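Local coordinates for farnesyltransferase, putative (Trypanosoma cruzi, PDB 3WCA), which probably catalyses the magnesium-dependent, NADPH- or NADH-driven head-to-head condensation of two farnesyl diphosphates to squalene, the first committed step toward lanosterol, at residues A66-E71 / N141-F146; D72-P77 / P217-W222; V184-D189 / V265-S270. The protein carries 1 engineered substitution. One frame throughout, in Å; residues are numbered along the deposited sequence.

Contact 1 (A66-E71 / N141-F146); sequences ALDTVE and NGMCDF
Met143 reaches across from residues 141-146 to Leu67, Asp68 and Glu71, and it alone carries this segment's side of the contact. The two helices run almost parallel, their short axes 14° apart, but the axes come no closer than 10.9 Å, and a long unbranched side chain suits so wide a gap. Its CG stands beside the backbone N (chi1 -68°) and the chain stays extended beyond it, which carries the sulfur straight to the neighbouring helix. Along the way CB and CG pass the end of Glu71, whose OE2 is 3.6 Å from Met143 CG. Further out, Met143 SD rests 4.0 Å from CB of Leu67, which faces it from one turn before Glu71. The terminal methyl CE touches both Asp68 CA, at 3.8 Å, and Glu71 OE1, which it approaches to 3.2 Å, tight for carbon against oxygen. Asp68 and Glu71 belong, with Asp72, to the magnesium site of this structure, the DxxED aspartate-rich motif of squalene synthases on helix 51-72. Methionine suits this neighbour: it fills the space beside a metal-binding carboxylate with an uncharged chain that adds no ionic partner of its own. With CG opposite the backbone N (chi1 171°) and the chain extended, Glu71 sends its carboxylate toward Met143, crossing that side chain at about a right angle. The carbonyl of Met143 adds a polar link: one water donates to Met143 O at 2.8 Å and to Glu71 OE2 at 2.7 Å. Tyr160 OH also hydrogen-bonds that OE2, which helps fix the rotation of the carboxylate. Phe146, a turn further on, meets the ring of this same Tyr160 edge-to-face.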
loop_
_atom_site.group_PDB
_atom_site.type_symbol
_atom_site.label_atom_id
_atom_site.label_comp_id
_atom_site.label_asym_id
_atom_site.label_seq_id
_atom_site.Cartn_x
_atom_site.Cartn_y
_atom_site.Cartn_z
ATOM N N ALA A 66 13.050 -5.163 2.065
ATOM C CA ALA A 66 14.477 -4.883 2.135
ATOM C C ALA A 66 14.733 -3.603 1.325
ATOM O O ALA A 66 15.392 -2.682 1.813
ATOM C CB ALA A 66 15.274 -6.053 1.554
ATOM N N LEU A 67 14.202 -3.539 0.101
ATOM C CA LEU A 67 14.376 -2.347 -0.738
ATOM C C LEU A 67 13.928 -1.109 0.016
ATOM O O LEU A 67 14.631 -0.086 0.050
ATOM C CB LEU A 67 13.533 -2.419 -2.012
ATOM C CG LEU A 67 13.896 -3.399 -3.117
ATOM C CD1 LEU A 67 12.922 -3.222 -4.279
ATOM C CD2 LEU A 67 15.325 -3.152 -3.554
ATOM N N ASP A 68 12.734 -1.199 0.592
ATOM C CA ASP A 68 12.164 -0.087 1.325
ATOM C C ASP A 68 13.097 0.379 2.431
ATOM O O ASP A 68 13.240 1.576 2.672
ATOM C CB ASP A 68 10.817 -0.479 1.925
ATOM C CG ASP A 68 10.150 0.673 2.623
ATOM O OD1 ASP A 68 9.748 1.626 1.925
ATOM O OD2 ASP A 68 10.045 0.637 3.866
ATOM N N THR A 69 13.729 -0.576 3.101
ATOM C CA THR A 69 14.641 -0.267 4.189
ATOM C C THR A 69 15.839 0.558 3.701
ATOM O O THR A 69 16.327 1.438 4.413
ATOM C CB THR A 69 15.114 -1.567 4.873
ATOM O OG1 THR A 69 13.984 -2.218 5.464
ATOM C CG2 THR A 69 16.130 -1.275 5.954
ATOM N N VAL A 70 16.313 0.281 2.489
ATOM C CA VAL A 70 17.432 1.047 1.947
ATOM C C VAL A 70 16.940 2.447 1.547
ATOM O O VAL A 70 17.563 3.458 1.876
ATOM C CB VAL A 70 18.053 0.347 0.715
ATOM C CG1 VAL A 70 19.133 1.235 0.097
ATOM C CG2 VAL A 70 18.651 -0.990 1.124
ATOM N N GLU A 71 15.809 2.503 0.856
ATOM C CA GLU A 71 15.248 3.771 0.419
ATOM C C GLU A 71 14.931 4.722 1.573
ATOM O O GLU A 71 15.126 5.937 1.453
ATOM C CB GLU A 71 13.973 3.533 -0.392
ATOM C CG GLU A 71 13.197 4.807 -0.708
ATOM C CD GLU A 71 11.771 4.533 -1.149
ATOM O OE1 GLU A 71 11.111 3.674 -0.526
ATOM O OE2 GLU A 71 11.303 5.186 -2.105
ATOM N N ASN A 141 14.288 0.655 -9.300
ATOM C CA ASN A 141 14.625 1.753 -10.204
ATOM C C ASN A 141 13.655 2.921 -10.033
ATOM O O ASN A 141 14.046 4.081 -10.141
ATOM C CB ASN A 141 14.665 1.239 -11.644
ATOM C CG ASN A 141 15.805 0.244 -11.862
ATOM O OD1 ASN A 141 15.711 -0.674 -12.679
ATOM N ND2 ASN A 141 16.893 0.430 -11.122
ATOM N N GLY A 142 12.396 2.604 -9.738
ATOM C CA GLY A 142 11.409 3.645 -9.525
ATOM C C GLY A 142 11.773 4.424 -8.273
ATOM O O GLY A 142 11.698 5.651 -8.237
ATOM N N MET A 143 12.178 3.712 -7.230
ATOM C CA MET A 143 12.560 4.377 -5.996
ATOM C C MET A 143 13.750 5.292 -6.279
ATOM O O MET A 143 13.813 6.411 -5.764
ATOM C CB MET A 143 12.950 3.357 -4.924
ATOM C CG MET A 143 11.810 2.485 -4.394
ATOM S SD MET A 143 12.466 1.259 -3.232
ATOM C CE MET A 143 11.006 0.905 -2.203
ATOM N N CYS A 144 14.696 4.811 -7.085
ATOM C CA CYS A 144 15.874 5.603 -7.423
ATOM C C CYS A 144 15.459 6.914 -8.066
ATOM O O CYS A 144 16.002 7.968 -7.741
ATOM C CB CYS A 144 16.808 4.833 -8.365
ATOM S SG CYS A 144 17.811 3.561 -7.551
ATOM N N ASP A 145 14.487 6.844 -8.967
ATOM C CA ASP A 145 13.997 8.035 -9.647
ATOM C C ASP A 145 13.502 9.082 -8.655
ATOM O O ASP A 145 13.822 10.265 -8.788
ATOM C CB ASP A 145 12.872 7.668 -10.624
ATOM C CG ASP A 145 12.323 8.883 -11.375
ATOM O OD1 ASP A 145 13.094 9.836 -11.627
ATOM O OD2 ASP A 145 11.123 8.880 -11.731
ATOM N N PHE A 146 12.731 8.653 -7.656
ATOM C CA PHE A 146 12.195 9.588 -6.669
ATOM C C PHE A 146 13.097 9.848 -5.473
ATOM O O PHE A 146 12.712 10.558 -4.551
ATOM C CB PHE A 146 10.812 9.136 -6.192
ATOM C CG PHE A 146 9.722 9.401 -7.186
ATOM C CD1 PHE A 146 9.227 10.690 -7.362
ATOM C CD2 PHE A 146 9.234 8.377 -7.994
ATOM C CE1 PHE A 146 8.264 10.960 -8.333
ATOM C CE2 PHE A 146 8.269 8.634 -8.968
ATOM C CZ PHE A 146 7.783 9.934 -9.137
HETATM O O HOH W 1 12.330 7.251 -3.598
#

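Contact 2 (D72-P77 / P217-W222); sequences DDMSIP and PPRVFW
Arg219 presents both terminal nitrogens to a single oxygen of Asp72. NH1 donates to Asp72 OD1 at 3.2 Å with an angle of 147°, and NH2 makes a second, weak bond to OD1 at the same distance, the two together forming a salt bridge. OD1 lies almost in the guanidinium plane as seen from NH1, yet it is met from well above its own carboxylate plane, and the two flat groups are turned 56° apart. NH2 also approaches the backbone oxygen, Asp72 O, at 2.8 Å, though the bond is strongly bent and weak. Asp72 CB sits only 3.1 Å from Arg219 NH2, so the guanidinium edge is pressed close against the aspartate. Arginine fits here: its chain, bent at chi2 (127°), is long enough to bridge the loops after helices 51-72 and 209-213, and its planar end offers several N-H groups at once. Behind it, backbone bonds to Asp212 anchor Arg219. Outward from the charges, Met74 folds back at chi2 and chi3, bringing CE to 4.1 Å from Arg219 NH2, while Met74 CB packs 3.9 Å from CD of Pro217, a rigid ring that follows a cis peptide bond. The loop that offers Met74 is shaped by an Asx turn: Asp73 OD1 accepts from Ser75 N at 2.9 Å and from Ser75 OG at 2.7 Å, and Asp73 OD2 takes the backbone N of Gly103. Asp72 is a ligand of the magnesium site, and its OD2 lies close to OD1 of Asp68. With the arginine directed at OD1, the acid has both the magnesium ion and the guanidinium of Arg219 near it, which would probably ease the crowding of negative charge beside Asp68.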
loop_
_atom_site.group_PDB
_atom_site.type_symbol
_atom_site.label_atom_id
_atom_site.label_comp_id
_atom_site.label_asym_id
_atom_site.label_seq_id
_atom_site.Cartn_x
_atom_site.Cartn_y
_atom_site.Cartn_z
ATOM N N ASP A 72 14.452 4.174 2.689
ATOM C CA ASP A 72 14.073 4.997 3.836
ATOM C C ASP A 72 15.154 5.373 4.840
ATOM O O ASP A 72 14.931 6.246 5.677
ATOM C CB ASP A 72 12.898 4.350 4.585
ATOM C CG ASP A 72 11.618 4.345 3.762
ATOM O OD1 ASP A 72 11.348 5.359 3.084
ATOM O OD2 ASP A 72 10.878 3.337 3.797
ATOM N N ASP A 73 16.315 4.733 4.783
ATOM C CA ASP A 73 17.362 5.084 5.729
ATOM C C ASP A 73 17.947 6.426 5.302
ATOM O O ASP A 73 18.691 6.499 4.329
ATOM C CB ASP A 73 18.468 4.033 5.756
ATOM C CG ASP A 73 19.441 4.260 6.897
ATOM O OD1 ASP A 73 19.471 5.392 7.422
ATOM O OD2 ASP A 73 20.175 3.323 7.271
ATOM N N MET A 74 17.610 7.485 6.031
ATOM C CA MET A 74 18.094 8.818 5.696
ATOM C C MET A 74 19.473 9.149 6.260
ATOM O O MET A 74 20.011 10.225 5.998
ATOM C CB MET A 74 17.082 9.865 6.160
ATOM C CG MET A 74 15.693 9.688 5.556
ATOM S SD MET A 74 15.682 9.809 3.749
ATOM C CE MET A 74 15.641 8.118 3.311
ATOM N N SER A 75 20.051 8.235 7.033
ATOM C CA SER A 75 21.371 8.487 7.594
ATOM C C SER A 75 22.469 8.029 6.632
ATOM O O SER A 75 23.643 8.347 6.830
ATOM C CB SER A 75 21.531 7.789 8.953
ATOM O OG SER A 75 21.570 6.384 8.815
ATOM N N ILE A 76 22.089 7.288 5.593
ATOM C CA ILE A 76 23.063 6.814 4.609
ATOM C C ILE A 76 22.945 7.604 3.310
ATOM O O ILE A 76 21.840 7.943 2.871
ATOM C CB ILE A 76 22.897 5.303 4.303
ATOM C CG1 ILE A 76 21.476 5.009 3.831
ATOM C CG2 ILE A 76 23.232 4.480 5.541
ATOM C CD1 ILE A 76 21.252 3.559 3.462
ATOM N N PRO A 77 24.094 7.892 2.669
ATOM C CA PRO A 77 24.232 8.645 1.418
ATOM C C PRO A 77 23.355 8.161 0.270
ATOM O O PRO A 77 23.177 6.959 0.078
ATOM C CB PRO A 77 25.721 8.504 1.089
ATOM C CG PRO A 77 26.357 8.318 2.430
ATOM C CD PRO A 77 25.402 7.358 3.088
ATOM N N PRO A 217 14.845 13.924 8.318
ATOM C CA PRO A 217 14.195 15.109 7.748
ATOM C C PRO A 217 12.698 14.840 7.596
ATOM O O PRO A 217 12.245 13.711 7.777
ATOM C CB PRO A 217 14.869 15.258 6.383
ATOM C CG PRO A 217 16.174 14.556 6.549
ATOM C CD PRO A 217 15.792 13.349 7.352
ATOM N N PRO A 218 11.914 15.876 7.269
ATOM C CA PRO A 218 10.470 15.679 7.104
ATOM C C PRO A 218 10.157 14.906 5.826
ATOM O O PRO A 218 10.710 15.204 4.769
ATOM C CB PRO A 218 9.930 17.109 7.041
ATOM C CG PRO A 218 10.945 17.898 7.831
ATOM C CD PRO A 218 12.239 17.311 7.335
ATOM N N ARG A 219 9.282 13.909 5.927
ATOM C CA ARG A 219 8.879 13.132 4.757
ATOM C C ARG A 219 7.573 13.699 4.234
ATOM O O ARG A 219 6.622 13.871 4.996
ATOM C CB ARG A 219 8.677 11.662 5.113
ATOM C CG ARG A 219 9.944 10.848 5.079
ATOM C CD ARG A 219 10.150 10.099 6.380
ATOM N NE ARG A 219 11.252 9.151 6.274
ATOM C CZ ARG A 219 11.231 8.077 5.492
ATOM N NH1 ARG A 219 10.161 7.814 4.751
ATOM N NH2 ARG A 219 12.283 7.268 5.446
ATOM N N VAL A 220 7.532 13.983 2.936
ATOM C CA VAL A 220 6.340 14.541 2.310
ATOM C C VAL A 220 5.960 13.789 1.046
ATOM O O VAL A 220 6.797 13.570 0.163
ATOM C CB VAL A 220 6.536 16.030 1.953
ATOM C CG1 VAL A 220 5.377 16.511 1.091
ATOM C CG2 VAL A 220 6.627 16.859 3.216
ATOM N N PHE A 221 4.687 13.412 0.959
ATOM C CA PHE A 221 4.182 12.675 -0.188
ATOM C C PHE A 221 3.027 13.387 -0.871
ATOM O O PHE A 221 2.838 13.247 -2.074
ATOM C CB PHE A 221 3.757 11.274 0.251
ATOM C CG PHE A 221 4.882 10.461 0.823
ATOM C CD1 PHE A 221 5.838 9.891 -0.013
ATOM C CD2 PHE A 221 5.012 10.304 2.202
ATOM C CE1 PHE A 221 6.921 9.170 0.518
ATOM C CE2 PHE A 221 6.088 9.589 2.745
ATOM C CZ PHE A 221 7.047 9.021 1.898
ATOM N N TRP A 222 2.245 14.144 -0.112
ATOM C CA TRP A 222 1.131 14.866 -0.708
ATOM C C TRP A 222 1.728 15.701 -1.853
ATOM O O TRP A 222 2.731 16.398 -1.668
ATOM C CB TRP A 222 0.467 15.757 0.348
ATOM C CG TRP A 222 -0.292 14.995 1.408
ATOM C CD1 TRP A 222 -0.086 13.698 1.804
ATOM C CD2 TRP A 222 -1.367 15.493 2.218
ATOM N NE1 TRP A 222 -0.967 13.359 2.809
ATOM C CE2 TRP A 222 -1.763 14.443 3.084
ATOM C CE3 TRP A 222 -2.035 16.727 2.300
ATOM C CZ2 TRP A 222 -2.800 14.589 4.018
ATOM C CZ3 TRP A 222 -3.064 16.872 3.229
ATOM C CH2 TRP A 222 -3.435 15.805 4.078
#

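Contact 3 (V184-D189 / V265-S270); sequences VRLADD and VEYLAS
Two methyls of Leu186 meet helix 261-269 and the residue after it, CD1 at Ser270 and CD2 at Tyr267. CD1 abuts the hydroxyl of Ser270, 3.2 Å from OG, a close fit for carbon on oxygen; CD2 comes to 4.2 Å from Tyr267 OH. Forked leucine suits a place where two neighbours must be met at once, and its CG, anti to the backbone N (chi1 -154°), swings the fork toward helix 261-269. The serine can stand beside a methyl because its hydroxyl is already engaged: OG turns back to donate to Tyr267 O at 2.8 Å, and Ser270 N bonds to the same oxygen at 3.0 Å. Tyr267 OH is likewise held, by Thr173 of helix 154-179, while Val177 of that helix and Leu271 also touch Leu186. On the loop's far flank, Arg185 NE lies 2.7 Å from Asp188 OD2, but that oxygen is well out of the guanidinium plane, so charge alone links them; the backbone bond from Asp188 N to Arg185 O closes the turn. A largely apolar aromatic side chain is consistent with a place beside a prenyl ligand. Tyr267 indeed touches the bound farnesyl thiodiphosphate and helps form its pocket, in the all-helical fold of the trans-isoprenyl diphosphate synthases, with the leucine contact at its hydroxyl end.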
loop_
_atom_site.group_PDB
_atom_site.type_symbol
_atom_site.label_atom_id
_atom_site.label_comp_id
_atom_site.label_asym_id
_atom_site.label_seq_id
_atom_site.Cartn_x
_atom_site.Cartn_y
_atom_site.Cartn_z
ATOM N N VAL A 184 -5.950 -17.285 -15.862
ATOM C CA VAL A 184 -4.922 -16.554 -16.607
ATOM C C VAL A 184 -5.411 -15.213 -17.146
ATOM O O VAL A 184 -4.618 -14.320 -17.441
ATOM C CB VAL A 184 -4.401 -17.383 -17.809
ATOM C CG1 VAL A 184 -3.182 -16.696 -18.428
ATOM C CG2 VAL A 184 -4.059 -18.799 -17.368
ATOM N N ARG A 185 -6.720 -15.070 -17.280
ATOM C CA ARG A 185 -7.286 -13.829 -17.797
ATOM C C ARG A 185 -7.021 -12.652 -16.845
ATOM O O ARG A 185 -6.991 -11.495 -17.261
ATOM C CB ARG A 185 -8.792 -13.999 -17.990
ATOM C CG ARG A 185 -9.404 -13.137 -19.089
ATOM C CD ARG A 185 -9.642 -13.930 -20.386
ATOM N NE ARG A 185 -8.618 -13.714 -21.412
ATOM C CZ ARG A 185 -7.434 -14.322 -21.444
ATOM N NH1 ARG A 185 -7.105 -15.197 -20.507
ATOM N NH2 ARG A 185 -6.573 -14.051 -22.418
ATOM N N LEU A 186 -6.812 -12.962 -15.570
ATOM C CA LEU A 186 -6.591 -11.938 -14.560
ATOM C C LEU A 186 -5.435 -11.011 -14.923
ATOM O O LEU A 186 -5.530 -9.797 -14.749
ATOM C CB LEU A 186 -6.337 -12.598 -13.199
ATOM C CG LEU A 186 -6.674 -11.772 -11.952
ATOM C CD1 LEU A 186 -8.167 -11.446 -11.922
ATOM C CD2 LEU A 186 -6.284 -12.555 -10.712
ATOM N N ALA A 187 -4.358 -11.582 -15.448
ATOM C CA ALA A 187 -3.181 -10.802 -15.823
ATOM C C ALA A 187 -3.266 -10.111 -17.183
ATOM O O ALA A 187 -2.283 -9.520 -17.634
ATOM C CB ALA A 187 -1.941 -11.692 -15.778
ATOM N N ASP A 188 -4.422 -10.171 -17.840
ATOM C CA ASP A 188 -4.561 -9.525 -19.142
ATOM C C ASP A 188 -4.274 -8.036 -19.047
ATOM O O ASP A 188 -3.364 -7.531 -19.708
ATOM C CB ASP A 188 -5.961 -9.738 -19.716
ATOM C CG ASP A 188 -6.146 -11.131 -20.284
ATOM O OD1 ASP A 188 -5.130 -11.769 -20.641
ATOM O OD2 ASP A 188 -7.304 -11.583 -20.384
ATOM N N ASP A 189 -5.056 -7.340 -18.228
ATOM C CA ASP A 189 -4.886 -5.907 -18.018
ATOM C C ASP A 189 -4.664 -5.669 -16.528
ATOM O O ASP A 189 -5.578 -5.861 -15.716
ATOM C CB ASP A 189 -6.125 -5.135 -18.474
ATOM C CG ASP A 189 -5.941 -3.633 -18.359
ATOM O OD1 ASP A 189 -5.115 -3.217 -17.523
ATOM O OD2 ASP A 189 -6.619 -2.868 -19.086
ATOM N N VAL A 265 -13.380 -2.451 -6.702
ATOM C CA VAL A 265 -14.570 -3.290 -6.712
ATOM C C VAL A 265 -14.500 -4.290 -7.872
ATOM O O VAL A 265 -14.783 -5.472 -7.696
ATOM C CB VAL A 265 -15.858 -2.425 -6.800
ATOM C CG1 VAL A 265 -17.072 -3.285 -7.160
ATOM C CG2 VAL A 265 -16.105 -1.752 -5.456
ATOM N N GLU A 266 -14.090 -3.824 -9.049
ATOM C CA GLU A 266 -13.983 -4.698 -10.211
ATOM C C GLU A 266 -12.945 -5.795 -10.003
ATOM O O GLU A 266 -13.202 -6.963 -10.288
ATOM C CB GLU A 266 -13.620 -3.889 -11.460
ATOM C CG GLU A 266 -14.711 -2.949 -11.910
ATOM C CD GLU A 266 -16.058 -3.646 -12.049
ATOM O OE1 GLU A 266 -16.116 -4.724 -12.686
ATOM O OE2 GLU A 266 -17.057 -3.108 -11.524
ATOM N N TYR A 267 -11.765 -5.419 -9.526
ATOM C CA TYR A 267 -10.723 -6.406 -9.283
ATOM C C TYR A 267 -11.183 -7.447 -8.255
ATOM O O TYR A 267 -11.042 -8.647 -8.478
ATOM C CB TYR A 267 -9.439 -5.724 -8.798
ATOM C CG TYR A 267 -8.269 -6.668 -8.629
ATOM C CD1 TYR A 267 -8.092 -7.392 -7.445
ATOM C CD2 TYR A 267 -7.362 -6.873 -9.671
ATOM C CE1 TYR A 267 -7.036 -8.304 -7.299
ATOM C CE2 TYR A 267 -6.305 -7.782 -9.537
ATOM C CZ TYR A 267 -6.147 -8.492 -8.349
ATOM O OH TYR A 267 -5.090 -9.361 -8.208
ATOM N N LEU A 268 -11.731 -7.005 -7.127
ATOM C CA LEU A 268 -12.177 -7.969 -6.117
ATOM C C LEU A 268 -13.265 -8.905 -6.666
ATOM O O LEU A 268 -13.296 -10.090 -6.346
ATOM C CB LEU A 268 -12.695 -7.242 -4.865
ATOM C CG LEU A 268 -11.617 -6.523 -4.040
ATOM C CD1 LEU A 268 -12.268 -5.818 -2.845
ATOM C CD2 LEU A 268 -10.562 -7.538 -3.565
ATOM N N ALA A 269 -14.143 -8.368 -7.503
ATOM C CA ALA A 269 -15.220 -9.158 -8.076
ATOM C C ALA A 269 -14.752 -10.112 -9.168
ATOM O O ALA A 269 -15.507 -10.977 -9.599
ATOM C CB ALA A 269 -16.311 -8.241 -8.614
ATOM N N SER A 270 -13.509 -9.980 -9.611
ATOM C CA SER A 270 -13.007 -10.867 -10.655
ATOM C C SER A 270 -12.293 -12.069 -10.060
ATOM O O SER A 270 -11.914 -12.983 -10.788
ATOM C CB SER A 270 -12.044 -10.127 -11.592
ATOM O OG SER A 270 -10.785 -9.895 -10.975
#

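Overall arrangement
Contact 1 uses the last turns of helix 51-72 and contact 2 the loop that directly follows it, and between them they hold the three acids of the magnesium site. They touch, Val70 O lying 4.0 Å from Ile76 CD1. Contact 1 is buried between helices, and its chemistry is a methionine against acids plus one bridging water; contact 2 lies between surface loops and relies on charge. Contact 3 is partly buried, with leucine methyls set against two hydroxyls and no hydrogen bond across. Metal and charge thus gather at contacts 1 and 2, while contact 3, on the opposite side of the chain's centre from contact 2, their centres about 35 Å apart, includes one residue of the ligand pocket.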